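Local coordinates for protein tRNA (adenine(22)-N(1))-methyltransferase (Bacillus subtilis, PDB 6Q56) that catalyses the S-adenosyl-L-methionine-dependent methylation of adenosine 22 in tRNA, at N1 of the base, at residues 195-200 with 225-230; 12-17 with 34-39; 103-108 with 116-121. The protein carries 2 engineered substitutions. All coordinates share one frame; numbering follows the deposited sequence.

Contact 1: residues 195-200 with 225-230; sequences TQELQH and ADRMEL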
# COMPACT_ATOMS: atom_id res chain seq x y z
N THR A 195 3.47 3.69 -18.80
CA THR A 195 4.02 4.04 -20.09
C THR A 195 5.38 4.68 -19.85
O THR A 195 6.33 4.39 -20.55
CB THR A 195 3.10 5.01 -20.84
OG1 THR A 195 1.92 4.31 -21.25
CG2 THR A 195 3.80 5.57 -22.06
N GLN A 196 5.46 5.54 -18.85
CA GLN A 196 6.71 6.20 -18.52
C GLN A 196 7.71 5.19 -17.98
O GLN A 196 8.89 5.25 -18.29
CB GLN A 196 6.48 7.33 -17.50
CG GLN A 196 5.72 8.52 -18.08
CD GLN A 196 5.13 9.42 -17.01
OE1 GLN A 196 5.32 9.20 -15.82
NE2 GLN A 196 4.39 10.43 -17.44
N GLU A 197 7.23 4.25 -17.17
CA GLU A 197 8.10 3.23 -16.60
C GLU A 197 8.71 2.40 -17.71
O GLU A 197 9.88 2.04 -17.66
CB GLU A 197 7.33 2.33 -15.65
CG GLU A 197 8.17 1.24 -15.02
CD GLU A 197 9.21 1.77 -14.05
OE1 GLU A 197 9.03 2.89 -13.55
OE2 GLU A 197 10.19 1.05 -13.79
N LEU A 198 7.91 2.09 -18.72
CA LEU A 198 8.39 1.29 -19.83
C LEU A 198 9.45 2.08 -20.58
O LEU A 198 10.50 1.56 -20.92
CB LEU A 198 7.24 0.92 -20.75
CG LEU A 198 7.63 0.45 -22.15
CD1 LEU A 198 8.46 -0.82 -22.11
CD2 LEU A 198 6.39 0.26 -22.99
N GLN A 199 9.17 3.36 -20.83
CA GLN A 199 10.12 4.20 -21.53
C GLN A 199 11.41 4.23 -20.75
O GLN A 199 12.49 4.17 -21.33
CB GLN A 199 9.57 5.61 -21.71
CG GLN A 199 8.40 5.69 -22.66
CD GLN A 199 7.71 7.04 -22.65
OE1 GLN A 199 8.06 7.92 -21.86
NE2 GLN A 199 6.73 7.21 -23.51
N HIS A 200 11.31 4.32 -19.43
CA HIS A 200 12.51 4.36 -18.61
C HIS A 200 13.25 3.04 -18.65
O HIS A 200 14.47 3.01 -18.52
CB HIS A 200 12.18 4.74 -17.17
CG HIS A 200 13.37 4.73 -16.28
ND1 HIS A 200 13.39 4.10 -15.06
CD2 HIS A 200 14.61 5.26 -16.44
CE1 HIS A 200 14.57 4.25 -14.50
NE2 HIS A 200 15.33 4.95 -15.32
N ALA A 225 14.25 -6.69 -20.64
CA ALA A 225 13.41 -7.17 -21.73
C ALA A 225 12.14 -7.79 -21.15
O ALA A 225 11.05 -7.48 -21.58
CB ALA A 225 14.16 -8.18 -22.58
N ASP A 226 12.30 -8.68 -20.18
CA ASP A 226 11.16 -9.32 -19.56
C ASP A 226 10.22 -8.25 -19.03
O ASP A 226 9.02 -8.32 -19.22
CB ASP A 226 11.61 -10.25 -18.43
CG ASP A 226 10.46 -11.02 -17.82
OD1 ASP A 226 9.85 -11.85 -18.52
OD2 ASP A 226 10.16 -10.81 -16.63
N ARG A 227 10.79 -7.24 -18.38
CA ARG A 227 10.01 -6.14 -17.84
C ARG A 227 9.32 -5.37 -18.95
O ARG A 227 8.15 -5.04 -18.84
CB ARG A 227 10.90 -5.21 -17.02
CG ARG A 227 10.19 -4.01 -16.44
CD ARG A 227 9.07 -4.42 -15.51
NE ARG A 227 9.55 -4.94 -14.24
CZ ARG A 227 9.78 -4.20 -13.16
NH1 ARG A 227 9.58 -2.90 -13.20
NH2 ARG A 227 10.22 -4.77 -12.06
N MET A 228 10.04 -5.09 -20.02
CA MET A 228 9.48 -4.35 -21.14
C MET A 228 8.30 -5.10 -21.75
O MET A 228 7.25 -4.53 -21.95
CB MET A 228 10.54 -4.08 -22.20
CG MET A 228 11.56 -3.04 -21.79
SD MET A 228 13.00 -2.97 -22.86
CE MET A 228 12.21 -2.78 -24.45
N GLU A 229 8.49 -6.37 -22.06
CA GLU A 229 7.42 -7.16 -22.65
C GLU A 229 6.22 -7.17 -21.73
O GLU A 229 5.09 -7.03 -22.17
CB GLU A 229 7.88 -8.58 -22.94
CG GLU A 229 6.75 -9.54 -23.26
CD GLU A 229 5.99 -9.17 -24.51
OE1 GLU A 229 6.57 -8.54 -25.41
OE2 GLU A 229 4.81 -9.53 -24.60
N LEU A 230 6.50 -7.35 -20.45
CA LEU A 230 5.47 -7.39 -19.43
C LEU A 230 4.63 -6.12 -19.46
O LEU A 230 3.41 -6.16 -19.50
CB LEU A 230 6.10 -7.55 -18.05
CG LEU A 230 5.16 -7.99 -16.94
CD1 LEU A 230 5.97 -8.45 -15.74
CD2 LEU A 230 4.21 -6.87 -16.56
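Helices 188-210 and 215-234 run antiparallel, and the backbones come closest where Leu198 faces Met228, their CA atoms 5.9 Å apart. The two helices form the hairpin at the C-terminal end of the chain, consistent with the coiled-coil domain that follows the catalytic fold in the TrmK family. Leu198 reaches across with one methyl: CD1 settles over the root of Met228, 3.8 Å from its CA and 3.8 Å from its CG. The torsion that turns Leu198 CG away from its own backbone N (chi1 162°) sends this branch to the neighbouring helix. The two side chains meet at about a right angle, while Met228 continues along the partner helix to touch Thr201, Gln202 and Tyr205. Leu231 and Ile235 also touch Leu198 and extend the apolar seam. One residue back, Glu197 leans toward Arg227, whose chain bends at chi2 and chi3. The carboxylate OE2 lies at the edge of the guanidinium, near its plane, with 4.0 Å between Glu197 OE2 and Arg227 NH1, and the two flat groups are tilted 41° from one another. That separation exceeds a salt bridge, and no hydrogen bond joins the segments. Between these two segments the contact is therefore mainly apolar, made by Leu198 CD1 against Met228, with attraction between the opposite charges probably adding a weaker pull at its margin.

Contact 2: residues 12-17 with 34-39; sequences TVAEYI and PSYAVL. Engineered in segment 34-39: Ser35 (natural residue Cys).
Tyr36 and Ala37 of helix 32-39 pack against Ala14 and Ile17, the first and last residues of a type I turn close to helix 8-14. Both helices belong to the Rossmann-like methyltransferase fold: the turn leads into strand 21-26, and helix 32-39 follows that strand. The CA atoms of Ala14 and Ala37 are 6.7 Å apart, a close approach between two residues with minimal side chains.

Pro34, the first residue of segment 34-39, points away from the turn, packing on Ser28 and on Asp25 of strand 21-26. Ser35, an engineered residue that is cysteine in the natural protein, hydrogen-bonds through OG to Ala31 O one turn earlier.

Tyr36 then brings its ring to Ala14. With CG swung opposite the backbone N (chi1 172°), the ring extends far enough for CE1 to meet Ala14 CB at 4.2 Å, the methyl approaching the ring obliquely. Leu6 touches the same tyrosine. The hydroxyl is held by Gln11, whose NE2 bonds to Tyr36 OH and also to Glu15 OE2; one amide thus links the tyrosine hydroxyl to the carboxylate of Glu15.

Ala37 follows, opposite Ile17. Met23 of strand 21-26 touches both residues, so this apolar cluster joins the turn, helix 32-39 and strand 21-26, and Ile119 of strand 117-122 also packs on Ile17. The isoleucine reaches across through an extended CG1 branch (chi2 171°), and the closest touch between the two segments is made at its end, where Ile17 CD1 meets Ala37 CB at 3.7 Å.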
# COMPACT_ATOMS: atom_id res chain seq x y z
N THR A 12 -8.89 8.49 0.21
CA THR A 12 -9.11 7.26 -0.52
C THR A 12 -8.95 6.07 0.42
O THR A 12 -9.76 5.16 0.41
CB THR A 12 -8.13 7.13 -1.70
OG1 THR A 12 -8.47 8.09 -2.70
CG2 THR A 12 -8.19 5.74 -2.31
N VAL A 13 -7.90 6.10 1.23
CA VAL A 13 -7.65 5.02 2.17
C VAL A 13 -8.80 4.87 3.16
O VAL A 13 -9.29 3.78 3.39
CB VAL A 13 -6.33 5.26 2.95
CG1 VAL A 13 -6.17 4.27 4.07
CG2 VAL A 13 -5.15 5.20 2.01
N ALA A 14 -9.22 5.99 3.73
CA ALA A 14 -10.31 6.00 4.70
C ALA A 14 -11.60 5.36 4.19
O ALA A 14 -12.30 4.71 4.94
CB ALA A 14 -10.58 7.42 5.17
N GLU A 15 -11.91 5.55 2.92
CA GLU A 15 -13.14 5.01 2.34
C GLU A 15 -13.24 3.50 2.39
O GLU A 15 -14.33 2.96 2.25
CB GLU A 15 -13.31 5.48 0.90
CG GLU A 15 -13.38 6.99 0.72
CD GLU A 15 -14.43 7.65 1.58
OE1 GLU A 15 -15.48 7.03 1.83
OE2 GLU A 15 -14.22 8.80 2.00
N TYR A 16 -12.12 2.80 2.56
CA TYR A 16 -12.15 1.35 2.60
C TYR A 16 -12.22 0.81 4.01
O TYR A 16 -12.19 -0.40 4.21
CB TYR A 16 -10.94 0.76 1.88
CG TYR A 16 -11.01 0.94 0.40
CD1 TYR A 16 -11.70 0.05 -0.40
CD2 TYR A 16 -10.40 2.02 -0.21
CE1 TYR A 16 -11.78 0.22 -1.76
CE2 TYR A 16 -10.47 2.20 -1.57
CZ TYR A 16 -11.16 1.30 -2.34
OH TYR A 16 -11.23 1.49 -3.69
N ILE A 17 -12.32 1.69 4.98
CA ILE A 17 -12.42 1.27 6.36
C ILE A 17 -13.81 0.70 6.56
O ILE A 17 -14.80 1.39 6.32
CB ILE A 17 -12.20 2.42 7.34
CG1 ILE A 17 -10.78 2.95 7.21
CG2 ILE A 17 -12.47 1.97 8.76
CD1 ILE A 17 -10.55 4.22 7.97
N PRO A 34 -6.82 8.42 11.45
CA PRO A 34 -7.62 7.76 12.49
C PRO A 34 -8.56 8.72 13.19
O PRO A 34 -9.67 8.33 13.53
CB PRO A 34 -6.57 7.19 13.45
CG PRO A 34 -5.25 7.69 12.99
CD PRO A 34 -5.39 8.10 11.57
N SER A 35 -8.14 9.95 13.41
CA SER A 35 -8.99 10.93 14.07
C SER A 35 -10.18 11.18 13.16
O SER A 35 -11.32 11.25 13.60
CB SER A 35 -8.24 12.23 14.31
OG SER A 35 -7.31 12.11 15.37
N TYR A 36 -9.88 11.32 11.89
CA TYR A 36 -10.88 11.57 10.87
C TYR A 36 -11.87 10.42 10.77
O TYR A 36 -13.06 10.64 10.61
CB TYR A 36 -10.21 11.79 9.51
CG TYR A 36 -11.15 11.88 8.34
CD1 TYR A 36 -11.66 10.73 7.76
CD2 TYR A 36 -11.50 13.09 7.80
CE1 TYR A 36 -12.51 10.80 6.68
CE2 TYR A 36 -12.35 13.17 6.72
CZ TYR A 36 -12.85 12.03 6.16
OH TYR A 36 -13.70 12.10 5.10
N ALA A 37 -11.37 9.20 10.86
CA ALA A 37 -12.21 8.01 10.75
C ALA A 37 -13.16 7.85 11.92
O ALA A 37 -14.32 7.52 11.74
CB ALA A 37 -11.35 6.77 10.59
N VAL A 38 -12.65 8.08 13.12
CA VAL A 38 -13.44 7.96 14.33
C VAL A 38 -14.46 9.09 14.42
O VAL A 38 -15.61 8.86 14.77
CB VAL A 38 -12.53 7.95 15.56
CG1 VAL A 38 -13.34 8.04 16.84
CG2 VAL A 38 -11.68 6.70 15.55
N LEU A 39 -14.03 10.30 14.10
CA LEU A 39 -14.92 11.45 14.14
C LEU A 39 -16.07 11.31 13.16
O LEU A 39 -17.19 11.69 13.45
CB LEU A 39 -14.16 12.72 13.79
CG LEU A 39 -13.24 13.32 14.85
CD1 LEU A 39 -12.37 14.39 14.23
CD2 LEU A 39 -14.06 13.89 15.98

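Contact 3: residues 103-108 with 116-121; sequences HILEAG and ERLILQ
Leu105 of helix 98-107 projects toward Leu118 and Leu120 on strand 117-122, the second strand of a beta-alpha-beta unit that begins with strand 90-96. Its CB points at the strand but stops short of touching it. CG, opposite the carbonyl carbon (chi1 -83°), carries the fork toward the strand, and only its two methyls come within 4.2 Å of the strand. CD1 lies 4.2 Å from Leu118 CD1, the two side chains sliding past each other in opposite directions. The other branch ends at CD2, which meets Leu120 CD2 at 4.0 Å, tip to tip. Leu118 and Leu120, two residues apart, present their side chains on the same face of the strand, and each receives one methyl of the fork.

Ile93 of strand 90-96 touches both Leu105 and Leu120, while Trp132 of helix 127-135 adds to the cover over Leu105. The CA atoms of Leu105 and Leu118 remain 9.7 Å apart, a gap bridged by side chains alone. All three leucines are buried and no hydrogen bond crosses between the segments, which means that these two segments cohere here through hydrophobic and dispersion forces.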
# COMPACT_ATOMS: atom_id res chain seq x y z
N HIS A 103 7.49 -5.41 4.50
CA HIS A 103 8.34 -5.77 5.62
C HIS A 103 7.54 -5.68 6.92
O HIS A 103 7.62 -6.56 7.76
CB HIS A 103 9.59 -4.88 5.68
CG HIS A 103 10.27 -4.89 7.01
ND1 HIS A 103 11.12 -5.89 7.41
CD2 HIS A 103 10.21 -4.02 8.05
CE1 HIS A 103 11.56 -5.64 8.63
NE2 HIS A 103 11.02 -4.50 9.03
N ILE A 104 6.78 -4.61 7.06
CA ILE A 104 5.97 -4.41 8.25
C ILE A 104 4.97 -5.56 8.38
O ILE A 104 4.85 -6.16 9.44
CB ILE A 104 5.26 -3.05 8.21
CG1 ILE A 104 6.28 -1.93 8.44
CG2 ILE A 104 4.16 -2.97 9.24
CD1 ILE A 104 5.75 -0.55 8.17
N LEU A 105 4.27 -5.88 7.30
CA LEU A 105 3.30 -6.96 7.32
C LEU A 105 3.93 -8.29 7.69
O LEU A 105 3.39 -9.03 8.49
CB LEU A 105 2.61 -7.10 5.96
CG LEU A 105 1.43 -6.21 5.58
CD1 LEU A 105 0.50 -5.91 6.73
CD2 LEU A 105 1.88 -4.95 4.88
N GLU A 106 5.07 -8.60 7.09
CA GLU A 106 5.75 -9.86 7.35
C GLU A 106 6.31 -9.95 8.76
O GLU A 106 6.21 -10.97 9.40
CB GLU A 106 6.86 -10.09 6.32
CG GLU A 106 7.70 -11.33 6.56
CD GLU A 106 6.93 -12.62 6.35
OE1 GLU A 106 5.90 -12.61 5.67
OE2 GLU A 106 7.38 -13.66 6.86
N ALA A 107 6.89 -8.86 9.24
CA ALA A 107 7.47 -8.84 10.57
C ALA A 107 6.41 -8.97 11.66
O ALA A 107 6.69 -9.49 12.73
CB ALA A 107 8.27 -7.57 10.78
N GLY A 108 5.21 -8.51 11.39
CA GLY A 108 4.15 -8.58 12.37
C GLY A 108 2.94 -9.40 12.00
O GLY A 108 1.86 -9.14 12.49
N GLU A 116 -8.60 -9.31 9.19
CA GLU A 116 -8.52 -7.87 9.20
C GLU A 116 -8.42 -7.38 7.77
O GLU A 116 -7.74 -7.98 6.96
CB GLU A 116 -7.27 -7.40 9.95
CG GLU A 116 -7.11 -7.97 11.34
CD GLU A 116 -6.20 -9.17 11.38
OE1 GLU A 116 -5.81 -9.66 10.31
OE2 GLU A 116 -5.87 -9.61 12.49
N ARG A 117 -9.10 -6.29 7.46
CA ARG A 117 -9.01 -5.74 6.12
C ARG A 117 -7.76 -4.89 6.07
O ARG A 117 -7.53 -4.05 6.93
CB ARG A 117 -10.22 -4.88 5.76
CG ARG A 117 -9.99 -4.07 4.50
CD ARG A 117 -11.21 -3.27 4.08
NE ARG A 117 -12.26 -4.13 3.56
CZ ARG A 117 -13.41 -3.69 3.07
NH1 ARG A 117 -13.65 -2.39 3.02
NH2 ARG A 117 -14.30 -4.55 2.63
N LEU A 118 -6.93 -5.12 5.06
CA LEU A 118 -5.71 -4.36 4.91
C LEU A 118 -5.90 -3.32 3.82
O LEU A 118 -6.33 -3.64 2.72
CB LEU A 118 -4.54 -5.27 4.56
CG LEU A 118 -4.21 -6.40 5.52
CD1 LEU A 118 -3.05 -7.23 4.99
CD2 LEU A 118 -3.89 -5.89 6.91
N ILE A 119 -5.59 -2.07 4.15
CA ILE A 119 -5.69 -0.97 3.22
C ILE A 119 -4.29 -0.38 3.16
O ILE A 119 -3.89 0.39 4.03
CB ILE A 119 -6.70 0.08 3.68
CG1 ILE A 119 -7.97 -0.59 4.18
CG2 ILE A 119 -7.01 1.04 2.54
CD1 ILE A 119 -8.88 0.33 4.95
N LEU A 120 -3.56 -0.77 2.14
CA LEU A 120 -2.18 -0.38 1.98
C LEU A 120 -1.97 0.66 0.88
O LEU A 120 -2.44 0.49 -0.23
CB LEU A 120 -1.37 -1.62 1.67
CG LEU A 120 -1.74 -2.80 2.56
CD1 LEU A 120 -1.26 -4.12 2.00
CD2 LEU A 120 -1.20 -2.58 3.96
N GLN A 121 -1.26 1.72 1.22
CA GLN A 121 -0.98 2.79 0.27
C GLN A 121 0.52 2.96 0.09
O GLN A 121 1.15 3.74 0.79
CB GLN A 121 -1.63 4.10 0.71
CG GLN A 121 -1.52 5.21 -0.32
CD GLN A 121 -0.26 6.03 -0.16
OE1 GLN A 121 0.00 6.58 0.90
NE2 GLN A 121 0.51 6.13 -1.22

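From the N terminus, contact 2 comes first, closing a loop of 16 residues that includes strand 21-26. Contact 3 follows, closing a 7-residue connection without helix or strand, and contact 1 then closes the C-terminal helical hairpin, with 24 mostly helical residues between its segments. The three lie in series; none nests within or crosses another. Contacts 2 and 3 work on opposite faces of the central sheet and meet through strand 117-122: Tyr16 O accepts a probable hydrogen bond from Arg117 NH1 (2.7 Å), and Ile119 packs beneath the turn. Contact 1 stands apart, its centre 35 Å from that of contact 2, and ties together the helical extension instead of the sheet.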